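Local coordinates for mitotic checkpoint control protein kinase BUB1 (Drosophila melanogaster, PDB 6JKK) that probably acts as an ATP-binding protein kinase of the mitotic checkpoint at kinetochores, this chain being its kinase domain, at residues 106-118 with 198-210. Sequence-based numbering, arbitrary orientation.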
# COMPACT_ATOMS: atom_id res chain seq x y z
N THR A 106 6.33 -15.89 5.01
CA THR A 106 6.66 -16.86 6.06
C THR A 106 6.30 -16.33 7.46
O THR A 106 5.86 -17.10 8.32
CB THR A 106 8.14 -17.31 6.00
OG1 THR A 106 8.96 -16.23 5.55
CG2 THR A 106 8.30 -18.49 5.05
N SER A 107 6.46 -15.03 7.66
CA SER A 107 6.21 -14.43 8.97
C SER A 107 4.74 -14.45 9.37
O SER A 107 3.88 -13.97 8.62
CB SER A 107 6.73 -12.99 8.99
OG SER A 107 6.51 -12.38 10.25
N GLU A 108 4.45 -15.02 10.54
CA GLU A 108 3.11 -14.92 11.13
C GLU A 108 2.80 -13.45 11.35
O GLU A 108 1.67 -12.99 11.13
CB GLU A 108 3.07 -15.65 12.48
CG GLU A 108 2.89 -17.17 12.39
CD GLU A 108 4.06 -17.86 11.70
OE1 GLU A 108 5.21 -17.44 11.92
OE2 GLU A 108 3.81 -18.82 10.94
N GLN A 109 3.82 -12.70 11.76
CA GLN A 109 3.69 -11.27 12.02
C GLN A 109 3.16 -10.46 10.83
O GLN A 109 2.41 -9.49 11.02
CB GLN A 109 5.03 -10.71 12.49
CG GLN A 109 4.99 -9.25 12.94
CD GLN A 109 6.37 -8.68 13.17
OE1 GLN A 109 7.37 -9.23 12.70
NE2 GLN A 109 6.44 -7.56 13.88
N MET A 110 3.54 -10.87 9.62
CA MET A 110 3.29 -10.06 8.42
C MET A 110 2.05 -10.46 7.61
O MET A 110 1.64 -9.73 6.71
CB MET A 110 4.52 -10.07 7.51
CG MET A 110 5.69 -9.24 8.02
SD MET A 110 5.25 -7.51 8.28
CE MET A 110 5.57 -7.41 10.03
N ILE A 111 1.47 -11.61 7.92
CA ILE A 111 0.30 -12.06 7.17
C ILE A 111 -0.88 -11.04 7.15
O ILE A 111 -1.43 -10.76 6.08
CB ILE A 111 -0.13 -13.48 7.57
CG1 ILE A 111 0.94 -14.50 7.14
CG2 ILE A 111 -1.48 -13.85 6.96
CD1 ILE A 111 0.94 -15.79 7.93
N PRO A 112 -1.24 -10.47 8.32
CA PRO A 112 -2.31 -9.46 8.29
C PRO A 112 -1.92 -8.15 7.59
O PRO A 112 -2.79 -7.28 7.40
CB PRO A 112 -2.57 -9.18 9.77
CG PRO A 112 -2.08 -10.40 10.49
CD PRO A 112 -0.88 -10.83 9.70
N SER A 113 -0.65 -7.99 7.23
CA SER A 113 -0.15 -6.72 6.69
C SER A 113 -0.40 -6.55 5.20
O SER A 113 -0.11 -5.48 4.65
CB SER A 113 1.35 -6.58 6.96
OG SER A 113 1.67 -6.88 8.29
N TYR A 114 -0.89 -7.60 4.54
CA TYR A 114 -1.13 -7.53 3.10
C TYR A 114 -2.55 -7.97 2.81
O TYR A 114 -3.01 -8.97 3.36
CB TYR A 114 -0.13 -8.42 2.35
CG TYR A 114 1.30 -8.12 2.73
CD1 TYR A 114 1.96 -7.01 2.21
CD2 TYR A 114 1.97 -8.91 3.65
CE1 TYR A 114 3.26 -6.72 2.58
CE2 TYR A 114 3.27 -8.63 4.03
CZ TYR A 114 3.90 -7.53 3.49
OH TYR A 114 5.20 -7.25 3.87
N ALA A 115 -3.24 -7.22 1.96
CA ALA A 115 -4.61 -7.57 1.56
C ALA A 115 -4.65 -9.00 1.07
O ALA A 115 -3.73 -9.46 0.40
CB ALA A 115 -5.10 -6.63 0.48
N HIS A 116 -5.72 -9.71 1.41
CA HIS A 116 -5.92 -11.09 0.98
C HIS A 116 -7.22 -11.14 0.18
O HIS A 116 -8.25 -10.62 0.63
CB HIS A 116 -6.00 -12.03 2.20
CG HIS A 116 -6.29 -13.46 1.86
ND1 HIS A 116 -7.58 -13.96 1.83
CD2 HIS A 116 -5.47 -14.50 1.56
CE1 HIS A 116 -7.54 -15.25 1.52
NE2 HIS A 116 -6.27 -15.60 1.35
N ILE A 117 -7.16 -11.70 -1.03
CA ILE A 117 -8.38 -11.87 -1.82
C ILE A 117 -9.08 -13.13 -1.33
O ILE A 117 -8.61 -14.26 -1.58
CB ILE A 117 -8.08 -11.86 -3.34
CG1 ILE A 117 -7.54 -10.50 -3.75
CG2 ILE A 117 -9.34 -12.20 -4.18
CD1 ILE A 117 -7.18 -10.36 -5.23
N ASP A 118 -10.16 -12.94 -0.58
CA ASP A 118 -10.90 -14.06 -0.01
C ASP A 118 -11.64 -14.84 -1.09
O ASP A 118 -11.72 -16.07 -1.04
CB ASP A 118 -11.90 -13.57 1.03
CG ASP A 118 -11.25 -12.99 2.27
OD1 ASP A 118 -10.04 -13.22 2.49
OD2 ASP A 118 -11.96 -12.31 3.04
N PRO A 198 5.97 -0.81 19.09
CA PRO A 198 6.10 -0.44 17.67
C PRO A 198 6.01 -1.62 16.68
O PRO A 198 5.88 -1.37 15.48
CB PRO A 198 7.49 0.20 17.60
CG PRO A 198 7.73 0.72 18.98
CD PRO A 198 7.07 -0.27 19.91
N ASN A 199 6.05 -2.86 17.18
CA ASN A 199 6.22 -4.04 16.31
C ASN A 199 4.96 -4.79 15.87
O ASN A 199 4.98 -5.44 14.82
CB ASN A 199 7.22 -5.02 16.93
CG ASN A 199 8.60 -4.43 17.09
OD1 ASN A 199 8.99 -3.53 16.35
ND2 ASN A 199 9.36 -4.93 18.06
N GLU A 200 3.89 -4.74 16.65
CA GLU A 200 2.64 -5.34 16.20
C GLU A 200 2.05 -4.45 15.12
O GLU A 200 1.98 -3.22 15.27
CB GLU A 200 1.64 -5.58 17.34
CG GLU A 200 0.20 -5.87 16.91
CD GLU A 200 0.04 -7.22 16.24
OE1 GLU A 200 -0.06 -8.24 16.95
OE2 GLU A 200 -0.00 -7.26 14.99
N VAL A 201 1.64 -5.06 14.02
CA VAL A 201 1.16 -4.30 12.88
C VAL A 201 -0.34 -4.04 12.99
O VAL A 201 -1.12 -4.95 13.30
CB VAL A 201 1.55 -5.00 11.55
CG1 VAL A 201 2.27 -6.31 11.82
CG2 VAL A 201 0.34 -5.22 10.65
N SER A 202 -0.73 -2.79 12.78
CA SER A 202 -2.13 -2.43 12.74
C SER A 202 -2.51 -1.95 11.35
O SER A 202 -3.69 -1.69 11.07
CB SER A 202 -2.45 -1.34 13.77
OG SER A 202 -2.17 -1.80 15.08
N LEU A 203 -1.51 -1.84 10.48
CA LEU A 203 -1.71 -1.42 9.09
C LEU A 203 -1.76 -2.58 8.10
O LEU A 203 -1.19 -3.65 8.36
CB LEU A 203 -0.58 -0.48 8.67
CG LEU A 203 -0.74 1.04 8.64
CD1 LEU A 203 -1.88 1.54 9.52
CD2 LEU A 203 0.57 1.69 9.03
N GLN A 204 -2.41 -2.36 6.96
CA GLN A 204 -2.43 -3.35 5.89
C GLN A 204 -2.26 -2.66 4.54
O GLN A 204 -2.95 -1.68 4.25
CB GLN A 204 -3.75 -4.13 5.91
CG GLN A 204 -3.85 -5.24 4.86
CD GLN A 204 -5.16 -6.00 4.94
OE1 GLN A 204 -6.12 -5.68 4.24
NE2 GLN A 204 -5.21 -7.01 5.81
N LEU A 205 -1.33 -3.16 3.74
CA LEU A 205 -1.10 -2.65 2.39
C LEU A 205 -2.08 -3.31 1.42
O LEU A 205 -2.23 -4.54 1.44
CB LEU A 205 0.33 -2.94 1.96
CG LEU A 205 0.78 -2.43 0.59
CD1 LEU A 205 0.76 -0.92 0.56
CD2 LEU A 205 2.18 -2.96 0.26
N ILE A 206 -2.75 -2.51 0.59
CA ILE A 206 -3.78 -3.01 -0.32
C ILE A 206 -3.56 -2.53 -1.75
O ILE A 206 -2.71 -1.66 -2.00
CB ILE A 206 -5.18 -2.53 0.13
CG1 ILE A 206 -5.30 -1.01 -0.06
CG2 ILE A 206 -5.45 -2.91 1.59
CD1 ILE A 206 -6.71 -0.43 0.15
N ASP A 207 -4.34 -3.09 -2.68
CA ASP A 207 -4.40 -2.62 -4.06
C ASP A 207 -3.12 -2.90 -4.85
O ASP A 207 -2.36 -1.99 -5.18
CB ASP A 207 -4.77 -1.13 -4.13
CG ASP A 207 -6.28 -0.90 -4.09
OD1 ASP A 207 -6.70 0.18 -3.63
OD2 ASP A 207 -7.04 -1.80 -4.53
N PHE A 208 -2.91 -4.18 -5.15
CA PHE A 208 -1.74 -4.63 -5.88
C PHE A 208 -1.99 -4.70 -7.38
O PHE A 208 -1.38 -5.50 -8.09
CB PHE A 208 -1.30 -6.00 -5.35
CG PHE A 208 -0.94 -5.97 -3.89
CD1 PHE A 208 0.30 -5.50 -3.48
CD2 PHE A 208 -1.85 -6.39 -2.93
CE1 PHE A 208 0.64 -5.46 -2.14
CE2 PHE A 208 -1.52 -6.36 -1.58
CZ PHE A 208 -0.28 -5.89 -1.18
N GLY A 209 -2.88 -3.83 -7.86
CA GLY A 209 -3.33 -3.86 -9.24
C GLY A 209 -2.27 -3.59 -10.30
O GLY A 209 -2.41 -4.03 -11.44
N VAL A 210 -1.23 -2.85 -9.94
CA VAL A 210 -0.14 -2.58 -10.88
C VAL A 210 1.22 -2.98 -10.30
O VAL A 210 2.25 -2.42 -10.68
CB VAL A 210 -0.11 -1.10 -11.32
CG1 VAL A 210 -1.36 -0.76 -12.10
CG2 VAL A 210 0.04 -0.15 -10.12
O HOH W 1 -3.05 -5.46 9.58
O HOH W 2 -7.66 -8.31 3.04
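Tyr114 and Leu205 form a single beta bridge, gripped by two backbone hydrogen bonds: Leu205 N to Ser113 O (2.8 Å) and Ala115 N to Leu205 O (2.9 Å). Strand 203-205 pairs along its other edge with strand 188-190, so the bridge ties the loop after helix 92-104 to that two-stranded sheet.

Two side-chain amides add polar links. Gln204, extended with CG anti to the backbone N (chi1 -177°), runs alongside 112-115; its NE2 donates almost straight (168°) to Pro112 O at 2.9 Å. That oxygen lies in the Gln204 amide plane and also accepts from a water shared with Leu203 O. Farther out, Gln109 NE2 reaches Asn199 O at 2.7 Å, more bent (139°). A leucine in place of Gln204 would probably leave Pro112 O without its amide donor.

Apolar contacts flank the bridge. Val201 CG1 meets Met110 CE at 3.9 Å, while the Phe208 ring presents CZ to the Tyr114 ring edge (CD1, 4.2 Å) and CE2 to Ala115 CB.

Phe208 belongs to the kinase DFG motif, whose Asp207 salt-bridges Lys85, the predicted ATP-binding lysine; two backbone bonds and an amide bond thus join the loop to the residues that lead into this motif, consistent with a defined start for it beside the probable nucleotide site.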